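Local coordinates for protein alpha-rhamnosidase (Dictyoglomus thermophilum, PDB 6I60) that probably hydrolyses terminal non-reducing alpha-L-rhamnose residues from alpha-L-rhamnosides, acting as a glycoside hydrolase, at residues Y831-V837 against A860-L864; F179-F183 against N315-D321; E106-C110 against F135-M140. All blocks are in the same frame, centred on the assembly; numbering follows the deposited sequence.

Contact 1. Residues Y831-V837 against A860-L864; sequences YRVIAGV and AKARL
Tyr-831 brings its ring against the end of Leu-864 and the methyl of Ala-862. The CD2-CE2 side of the ring does the touching, CD2 lying 3.6 Å from Leu-864 CD2 and 3.8 Å from Ala-862 CB, and both methyls come at a slant to the ring plane. With CG beside the backbone N (chi1 -79°), the ring drops from the helix alongside the strand, and its hydroxyl goes on past it to a hydrogen bond with Asn-520. One turn later Ile-834 makes a lighter contact, the CG2 branch meeting Ala-860 CB at 4.2 Å, while its carbonyl accepts a bond from Trp-875. Ala-835 gives the closest side-chain approach here, CB to CB with Ala-862 at 3.5 Å. The contact thus seats the last turn of helix 826-835, a helix of the six-hairpin glycosidase region, on one face of the antiparallel sheet that strand 859-866 forms with strands 466-470 and 869-877. The helix stops in a wide pi-type turn: Tyr-831 O accepts from Gly-836 N at 2.9 Å and from Val-837 N, which reach it from opposite faces of its plane. Gly-836 has a positive phi of 108°, at which a CB would press on the preceding carbonyl oxygen. Beyond it the chain turns so that Val-837 faces the sheet, CG1 resting on Ala-862 CB at 3.8 Å and CG2 meeting Leu-864 CD1 tip to tip at 3.9 Å, with Trp-844 against both residues.

Contact 2. Residues F179-F183 against N315-D321; sequences FRKSF and NLPDFDD
The guanidinium of Arg-180 and the ring of Phe-319 lie with their planes only 20° apart, but the two side chains cross on a slant and neither group is squarely stacked on the other. Phe-319 CD1 lies 3.3 Å from Arg-180 NE, and Phe-319 CB comes up to NH2. Ser-182 CB, from the same strand, lies at an edge of the guanidinium and in its plane. The carbonyl of Leu-316 is also close to an edge, although the modelled distance there is doubtful. The third flat group, the carboxylate of Asp-321, is turned 54° from the guanidinium and approaches it obliquely; the ion pair is long, Arg-180 NH1 to Asp-321 OD2 at 3.9 Å. The same oxygen takes a weak hydrogen bond of 3.4 Å from Ser-182 OG, while OD1 lies against the aliphatic part of the arginine, nearest CD and then CG. Arg-180 and Ser-182 project from one side of strand 171-184, which pairs antiparallel with strands 242-250 and 288-298; segment 315-321, part of the loop between strands 302-306 and 325-329 in the alpha-L-rhamnosidase N-terminal domain, folds over that side. The arginine starts out extended (chi1 175°) and bends at chi3, which takes its head in among the loop carbonyls; NE donates to Trp-314 O, its stronger polar partner. On the loop, an inverse gamma turn centred on Asp-320 ends at Asp-321, whose carboxylate points back at the strand. With an alanine at Asp-321, the guanidinium would probably lose this distant anionic partner and the hydroxyl of Ser-182 its weak acceptor. Trp-324, later in the same loop, also packs against Arg-180.

Contact 3. Residues E106-C110 against F135-M140; sequences ELEPC and FETGLM
Met-140 lies across Pro-109, the two side chains crossing at about a right angle. Its CB touches Pro-109 CG at 3.7 Å and its CG lies 3.6 Å from Pro-109 CA. Bends at chi2 (-104°) and chi3 then carry the chain past the proline, so that the terminal methyl, CE, comes up to the carbonyl of Leu-107, 3.2 Å from O. The side chain of Leu-107 reaches toward strand 133-137, its CD1 meeting the edge of the Phe-135 ring at CE2, 4.1 Å apart. Polar contacts hold the backbone between these apolar groups. Cys-110 N donates to Gly-138 O over 2.9 Å, and the amide arrives nearly along the C=O axis (162° at the oxygen). Thr-137 OG1 lies 2.7 Å from Glu-108 O and has Lys-111 O as another possible partner. At the far end Cys-110 SG rests on Leu-139 CD2 at 3.6 Å. The loop 106-110 thereby closes over the exit of strand 133-137 in the N-terminal immunoglobulin-like domain. That strand lies between strands 44-46 and 112-120, Phe-135 packing on Tyr-113 and Val-46; on the opposite side of the strand from Phe-135, Glu-136 forms salt bridges with Arg-191 and Arg-193 of strand 189-199, where Tyr-195 also receives Cys-110 and Leu-139.

The three contacts occupy separate parts of the chain and share no helix or strand. Contact 1 is buried and purely apolar between its segments, as suits a helix end laid on a sheet where the helical domain meets the C-terminal strands. Contact 3 is largely buried, but joins a loop to a strand end and the turn after it, and mixes apolar packing with a backbone hydrogen bond and a close hydroxyl. Contact 2, partly buried and about 38 Å from the chain's centre, is led by a long arginine-carboxylate ion pair and a weak hydrogen bond. It lies on the opposite side of that centre from contact 1, whereas contacts 2 and 3 approach to about 16 Å between nearest atoms.

Contact 1. Residues Y831-V837 against A860-L864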
loop_
_atom_site.group_PDB
_atom_site.type_symbol
_atom_site.label_atom_id
_atom_site.label_comp_id
_atom_site.label_asym_id
_atom_site.label_seq_id
_atom_site.Cartn_x
_atom_site.Cartn_y
_atom_site.Cartn_z
ATOM N N TYR A 831 3.447 -17.506 0.032
ATOM C CA TYR A 831 4.787 -17.206 -0.459
ATOM C C TYR A 831 5.860 -17.881 0.389
ATOM O O TYR A 831 6.773 -18.519 -0.145
ATOM C CB TYR A 831 5.010 -15.693 -0.479
ATOM C CG TYR A 831 4.397 -14.971 -1.658
ATOM C CD1 TYR A 831 3.093 -14.500 -1.605
ATOM C CD2 TYR A 831 5.129 -14.745 -2.816
ATOM C CE1 TYR A 831 2.531 -13.832 -2.677
ATOM C CE2 TYR A 831 4.575 -14.078 -3.893
ATOM C CZ TYR A 831 3.276 -13.624 -3.817
ATOM O OH TYR A 831 2.719 -12.960 -4.883
ATOM N N ARG A 832 5.758 -17.752 1.715
ATOM C CA ARG A 832 6.847 -18.151 2.600
ATOM C C ARG A 832 6.855 -19.648 2.897
ATOM O O ARG A 832 7.920 -20.205 3.188
ATOM C CB ARG A 832 6.767 -17.370 3.913
ATOM C CG ARG A 832 6.695 -15.859 3.748
ATOM C CD ARG A 832 6.604 -15.145 5.095
ATOM N NE ARG A 832 6.085 -16.012 6.150
ATOM C CZ ARG A 832 6.775 -16.380 7.226
ATOM N NH1 ARG A 832 8.021 -15.958 7.398
ATOM N NH2 ARG A 832 6.219 -17.176 8.131
ATOM N N VAL A 833 5.703 -20.314 2.844
ATOM C CA VAL A 833 5.587 -21.717 3.240
ATOM C C VAL A 833 5.274 -22.614 2.043
ATOM O O VAL A 833 6.045 -23.520 1.720
ATOM C CB VAL A 833 4.541 -21.892 4.364
ATOM C CG1 VAL A 833 4.240 -23.365 4.589
ATOM C CG2 VAL A 833 5.043 -21.247 5.643
ATOM N N ILE A 834 4.143 -22.378 1.373
ATOM C CA ILE A 834 3.746 -23.230 0.253
ATOM C C ILE A 834 4.785 -23.158 -0.858
ATOM O O ILE A 834 5.343 -24.176 -1.283
ATOM C CB ILE A 834 2.347 -22.840 -0.254
ATOM C CG1 ILE A 834 1.283 -23.257 0.763
ATOM C CG2 ILE A 834 2.070 -23.476 -1.612
ATOM C CD1 ILE A 834 -0.131 -23.132 0.253
ATOM N N ALA A 835 5.061 -21.948 -1.346
ATOM C CA ALA A 835 6.169 -21.760 -2.275
ATOM C C ALA A 835 7.502 -21.985 -1.571
ATOM O O ALA A 835 8.295 -22.847 -1.971
ATOM C CB ALA A 835 6.104 -20.364 -2.891
ATOM N N GLY A 836 7.763 -21.218 -0.515
ATOM C CA GLY A 836 8.886 -21.489 0.358
ATOM C C GLY A 836 10.054 -20.529 0.258
ATOM O O GLY A 836 11.208 -20.954 0.355
ATOM N N VAL A 837 9.783 -19.240 0.074
ATOM C CA VAL A 837 10.826 -18.222 0.034
ATOM C C VAL A 837 10.540 -17.203 1.132
ATOM O O VAL A 837 9.496 -16.539 1.119
ATOM C CB VAL A 837 10.929 -17.552 -1.347
ATOM C CG1 VAL A 837 9.556 -17.137 -1.867
ATOM C CG2 VAL A 837 11.878 -16.363 -1.288
ATOM N N ALA A 860 4.635 -25.491 -7.223
ATOM C CA ALA A 860 4.410 -24.152 -6.695
ATOM C C ALA A 860 5.621 -23.293 -7.023
ATOM O O ALA A 860 6.750 -23.787 -7.029
ATOM C CB ALA A 860 4.171 -24.173 -5.179
ATOM N N LYS A 861 5.378 -22.012 -7.294
ATOM C CA LYS A 861 6.460 -21.093 -7.613
ATOM C C LYS A 861 6.133 -19.708 -7.076
ATOM O O LYS A 861 4.993 -19.249 -7.179
ATOM C CB LYS A 861 6.712 -21.006 -9.123
ATOM C CG LYS A 861 7.470 -19.746 -9.530
ATOM C CD LYS A 861 7.287 -19.412 -10.993
ATOM C CE LYS A 861 8.419 -18.530 -11.498
ATOM N NZ LYS A 861 8.472 -18.471 -12.988
ATOM N N ALA A 862 7.142 -19.053 -6.508
ATOM C CA ALA A 862 7.070 -17.641 -6.160
ATOM C C ALA A 862 8.279 -16.945 -6.761
ATOM O O ALA A 862 9.417 -17.356 -6.517
ATOM C CB ALA A 862 7.028 -17.438 -4.644
ATOM N N ARG A 863 8.035 -15.906 -7.555
ATOM C CA ARG A 863 9.095 -15.086 -8.127
ATOM C C ARG A 863 8.907 -13.659 -7.633
ATOM O O ARG A 863 7.867 -13.044 -7.890
ATOM C CB ARG A 863 9.075 -15.138 -9.657
ATOM C CG ARG A 863 10.064 -14.191 -10.318
ATOM C CD ARG A 863 9.934 -14.205 -11.833
ATOM N NE ARG A 863 8.911 -13.278 -12.312
ATOM C CZ ARG A 863 9.079 -11.962 -12.420
ATOM N NH1 ARG A 863 10.234 -11.405 -12.079
ATOM N NH2 ARG A 863 8.090 -11.200 -12.866
ATOM N N LEU A 864 9.905 -13.140 -6.920
ATOM C CA LEU A 864 9.840 -11.812 -6.331
ATOM C C LEU A 864 10.914 -10.914 -6.927
ATOM O O LEU A 864 12.012 -11.367 -7.263
ATOM C CB LEU A 864 10.014 -11.866 -4.806
ATOM C CG LEU A 864 9.335 -13.009 -4.050
ATOM C CD1 LEU A 864 10.041 -13.278 -2.729
ATOM C CD2 LEU A 864 7.872 -12.690 -3.818
#

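Contact 2. Residues F179-F183 against N315-D321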
loop_
_atom_site.group_PDB
_atom_site.type_symbol
_atom_site.label_atom_id
_atom_site.label_comp_id
_atom_site.label_asym_id
_atom_site.label_seq_id
_atom_site.Cartn_x
_atom_site.Cartn_y
_atom_site.Cartn_z
ATOM N N PHE A 179 -10.636 27.736 -11.344
ATOM C CA PHE A 179 -9.768 28.898 -11.211
ATOM C C PHE A 179 -8.954 29.063 -12.483
ATOM O O PHE A 179 -8.400 28.088 -13.002
ATOM C CB PHE A 179 -8.844 28.761 -9.998
ATOM C CG PHE A 179 -9.571 28.776 -8.684
ATOM C CD1 PHE A 179 -10.041 27.601 -8.125
ATOM C CD2 PHE A 179 -9.790 29.967 -8.013
ATOM C CE1 PHE A 179 -10.713 27.613 -6.918
ATOM C CE2 PHE A 179 -10.463 29.984 -6.806
ATOM C CZ PHE A 179 -10.924 28.805 -6.258
ATOM N N ARG A 180 -8.879 30.297 -12.977
ATOM C CA ARG A 180 -8.224 30.599 -14.240
ATOM C C ARG A 180 -7.319 31.811 -14.083
ATOM O O ARG A 180 -7.677 32.783 -13.412
ATOM C CB ARG A 180 -9.252 30.862 -15.346
ATOM C CG ARG A 180 -8.633 31.307 -16.651
ATOM C CD ARG A 180 -9.667 31.839 -17.629
ATOM N NE ARG A 180 -9.410 31.402 -19.000
ATOM C CZ ARG A 180 -8.325 31.705 -19.710
ATOM N NH1 ARG A 180 -7.367 32.471 -19.199
ATOM N NH2 ARG A 180 -8.202 31.248 -20.948
ATOM N N LYS A 181 -6.144 31.744 -14.709
ATOM C CA LYS A 181 -5.205 32.856 -14.739
ATOM C C LYS A 181 -4.460 32.818 -16.064
ATOM O O LYS A 181 -4.080 31.745 -16.539
ATOM C CB LYS A 181 -4.223 32.795 -13.561
ATOM C CG LYS A 181 -3.011 33.707 -13.699
ATOM C CD LYS A 181 -3.284 35.082 -13.110
ATOM C CE LYS A 181 -2.287 36.112 -13.617
ATOM N NZ LYS A 181 -2.758 36.768 -14.870
ATOM N N SER A 182 -4.264 33.989 -16.662
ATOM C CA SER A 182 -3.596 34.109 -17.949
ATOM C C SER A 182 -2.235 34.769 -17.773
ATOM O O SER A 182 -2.080 35.694 -16.967
ATOM C CB SER A 182 -4.450 34.914 -18.932
ATOM O OG SER A 182 -5.184 35.922 -18.257
ATOM N N PHE A 183 -1.248 34.284 -18.524
ATOM C CA PHE A 183 0.085 34.866 -18.531
ATOM C C PHE A 183 0.635 34.818 -19.949
ATOM O O PHE A 183 0.148 34.071 -20.802
ATOM C CB PHE A 183 1.031 34.150 -17.556
ATOM C CG PHE A 183 1.229 32.690 -17.852
ATOM C CD1 PHE A 183 0.301 31.750 -17.432
ATOM C CD2 PHE A 183 2.353 32.254 -18.536
ATOM C CE1 PHE A 183 0.484 30.405 -17.698
ATOM C CE2 PHE A 183 2.544 30.909 -18.801
ATOM C CZ PHE A 183 1.607 29.984 -18.382
ATOM N N ASN A 315 -10.278 26.959 -20.505
ATOM C CA ASN A 315 -8.874 26.853 -20.118
ATOM C C ASN A 315 -7.937 26.932 -21.319
ATOM O O ASN A 315 -7.023 26.112 -21.451
ATOM C CB ASN A 315 -8.633 25.548 -19.351
ATOM C CG ASN A 315 -9.206 24.335 -20.063
ATOM O OD1 ASN A 315 -9.610 24.413 -21.224
ATOM N ND2 ASN A 315 -9.240 23.203 -19.369
ATOM N N LEU A 316 -8.149 27.912 -22.192
ATOM C CA LEU A 316 -7.349 28.087 -23.396
ATOM C C LEU A 316 -7.000 29.564 -23.560
ATOM O O LEU A 316 -7.742 30.429 -23.088
ATOM C CB LEU A 316 -8.079 27.570 -24.647
ATOM C CG LEU A 316 -8.559 26.123 -24.540
ATOM C CD1 LEU A 316 -9.976 26.103 -24.063
ATOM C CD2 LEU A 316 -8.431 25.372 -25.855
ATOM N N PRO A 317 -5.860 29.867 -24.222
ATOM C CA PRO A 317 -5.333 31.245 -24.223
ATOM C C PRO A 317 -6.348 32.329 -24.551
ATOM O O PRO A 317 -6.677 33.155 -23.694
ATOM C CB PRO A 317 -4.236 31.187 -25.293
ATOM C CG PRO A 317 -3.761 29.780 -25.257
ATOM C CD PRO A 317 -4.964 28.935 -24.932
ATOM N N ASP A 318 -6.847 32.344 -25.783
ATOM C CA ASP A 318 -7.782 33.378 -26.220
ATOM C C ASP A 318 -9.168 33.043 -25.681
ATOM O O ASP A 318 -9.955 32.338 -26.313
ATOM C CB ASP A 318 -7.780 33.493 -27.739
ATOM C CG ASP A 318 -6.453 33.985 -28.280
ATOM O OD1 ASP A 318 -5.749 33.196 -28.946
ATOM O OD2 ASP A 318 -6.109 35.161 -28.032
ATOM N N PHE A 319 -9.467 33.558 -24.490
ATOM C CA PHE A 319 -10.764 33.345 -23.863
ATOM C C PHE A 319 -11.123 34.576 -23.046
ATOM O O PHE A 319 -10.264 35.159 -22.380
ATOM C CB PHE A 319 -10.762 32.097 -22.971
ATOM C CG PHE A 319 -12.039 31.897 -22.199
ATOM C CD1 PHE A 319 -12.069 32.073 -20.826
ATOM C CD2 PHE A 319 -13.209 31.537 -22.849
ATOM C CE1 PHE A 319 -13.241 31.891 -20.114
ATOM C CE2 PHE A 319 -14.382 31.352 -22.143
ATOM C CZ PHE A 319 -14.399 31.530 -20.774
ATOM N N ASP A 320 -12.398 34.964 -23.105
ATOM C CA ASP A 320 -12.884 36.117 -22.357
ATOM C C ASP A 320 -12.773 35.869 -20.859
ATOM O O ASP A 320 -13.737 35.431 -20.221
ATOM C CB ASP A 320 -14.329 36.437 -22.740
ATOM C CG ASP A 320 -14.635 37.920 -22.673
ATOM O OD1 ASP A 320 -14.037 38.686 -23.459
ATOM O OD2 ASP A 320 -15.472 38.317 -21.835
ATOM N N ASP A 321 -11.601 36.152 -20.290
ATOM C CA ASP A 321 -11.357 35.889 -18.878
ATOM C C ASP A 321 -12.144 36.810 -17.955
ATOM O O ASP A 321 -12.153 36.576 -16.743
ATOM C CB ASP A 321 -9.863 36.011 -18.574
ATOM C CG ASP A 321 -9.471 35.294 -17.300
ATOM O OD1 ASP A 321 -10.336 34.607 -16.718
ATOM O OD2 ASP A 321 -8.299 35.419 -16.880
#

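Contact 3. Residues E106-C110 against F135-M140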
loop_
_atom_site.group_PDB
_atom_site.type_symbol
_atom_site.label_atom_id
_atom_site.label_comp_id
_atom_site.label_asym_id
_atom_site.label_seq_id
_atom_site.Cartn_x
_atom_site.Cartn_y
_atom_site.Cartn_z
ATOM N N GLU A 106 24.416 20.454 0.708
ATOM C CA GLU A 106 23.020 20.775 0.979
ATOM C C GLU A 106 22.286 21.085 -0.319
ATOM O O GLU A 106 22.656 22.011 -1.049
ATOM C CB GLU A 106 22.929 21.959 1.942
ATOM C CG GLU A 106 21.589 22.676 1.933
ATOM C CD GLU A 106 20.727 22.317 3.126
ATOM O OE1 GLU A 106 19.565 22.769 3.181
ATOM O OE2 GLU A 106 21.213 21.580 4.010
ATOM N N LEU A 107 21.252 20.300 -0.610
ATOM C CA LEU A 107 20.497 20.475 -1.839
ATOM C C LEU A 107 19.708 21.781 -1.804
ATOM O O LEU A 107 19.396 22.324 -0.742
ATOM C CB LEU A 107 19.557 19.291 -2.062
ATOM C CG LEU A 107 20.237 17.922 -2.108
ATOM C CD1 LEU A 107 19.202 16.810 -2.132
ATOM C CD2 LEU A 107 21.171 17.825 -3.308
ATOM N N GLU A 108 19.390 22.283 -2.992
ATOM C CA GLU A 108 18.718 23.562 -3.151
ATOM C C GLU A 108 17.449 23.387 -3.971
ATOM O O GLU A 108 17.353 22.460 -4.782
ATOM C CB GLU A 108 19.647 24.584 -3.824
ATOM C CG GLU A 108 20.598 25.269 -2.852
ATOM C CD GLU A 108 21.837 25.820 -3.530
ATOM O OE1 GLU A 108 22.156 27.008 -3.310
ATOM O OE2 GLU A 108 22.488 25.065 -4.282
ATOM N N PRO A 109 16.460 24.259 -3.779
ATOM C CA PRO A 109 15.164 24.056 -4.438
ATOM C C PRO A 109 15.241 24.240 -5.946
ATOM O O PRO A 109 16.040 25.024 -6.465
ATOM C CB PRO A 109 14.265 25.124 -3.801
ATOM C CG PRO A 109 14.989 25.577 -2.574
ATOM C CD PRO A 109 16.439 25.416 -2.869
ATOM N N CYS A 110 14.390 23.489 -6.648
ATOM C CA CYS A 110 14.174 23.606 -8.091
ATOM C C CYS A 110 15.411 23.257 -8.913
ATOM O O CYS A 110 15.464 23.558 -10.108
ATOM C CB CYS A 110 13.677 25.007 -8.463
ATOM S SG CYS A 110 12.240 25.548 -7.516
ATOM N N PHE A 135 17.620 13.252 -10.330
ATOM C CA PHE A 135 16.554 13.560 -9.388
ATOM C C PHE A 135 16.427 15.071 -9.277
ATOM O O PHE A 135 17.435 15.772 -9.148
ATOM C CB PHE A 135 16.805 12.924 -8.010
ATOM C CG PHE A 135 18.046 13.416 -7.318
ATOM C CD1 PHE A 135 19.283 12.862 -7.604
ATOM C CD2 PHE A 135 17.971 14.412 -6.357
ATOM C CE1 PHE A 135 20.422 13.303 -6.960
ATOM C CE2 PHE A 135 19.107 14.860 -5.709
ATOM C CZ PHE A 135 20.333 14.304 -6.010
ATOM N N GLU A 136 15.196 15.568 -9.355
ATOM C CA GLU A 136 14.913 16.996 -9.308
ATOM C C GLU A 136 14.256 17.348 -7.981
ATOM O O GLU A 136 13.315 16.673 -7.550
ATOM C CB GLU A 136 14.006 17.419 -10.466
ATOM C CG GLU A 136 13.485 18.845 -10.348
ATOM C CD GLU A 136 12.932 19.380 -11.655
ATOM O OE1 GLU A 136 13.045 18.682 -12.684
ATOM O OE2 GLU A 136 12.375 20.499 -11.651
ATOM N N THR A 137 14.749 18.403 -7.342
ATOM C CA THR A 137 14.166 18.866 -6.093
ATOM C C THR A 137 12.958 19.750 -6.372
ATOM O O THR A 137 12.931 20.499 -7.353
ATOM C CB THR A 137 15.202 19.632 -5.268
ATOM O OG1 THR A 137 15.835 20.619 -6.089
ATOM C CG2 THR A 137 16.259 18.681 -4.728
ATOM N N GLY A 138 11.982 19.676 -5.487
ATOM C CA GLY A 138 10.782 20.461 -5.593
ATOM C C GLY A 138 11.008 21.835 -5.025
ATOM O O GLY A 138 12.034 22.432 -5.252
ATOM N N LEU A 139 10.072 22.319 -4.216
ATOM C CA LEU A 139 10.181 23.644 -3.623
ATOM C C LEU A 139 11.027 23.646 -2.400
ATOM O O LEU A 139 11.394 24.690 -1.936
ATOM C CB LEU A 139 8.835 24.231 -3.292
ATOM C CG LEU A 139 8.215 24.900 -4.499
ATOM C CD1 LEU A 139 7.418 26.099 -4.087
ATOM C CD2 LEU A 139 9.292 25.336 -5.443
ATOM N N MET A 140 11.284 22.461 -1.879
ATOM C CA MET A 140 12.150 22.204 -0.777
ATOM C C MET A 140 11.797 22.873 0.489
ATOM O O MET A 140 12.302 23.927 0.834
ATOM C CB MET A 140 13.593 22.489 -1.137
ATOM C CG MET A 140 14.177 21.468 -2.071
ATOM S SD MET A 140 15.240 20.376 -1.159
ATOM C CE MET A 140 16.270 21.581 -0.366
#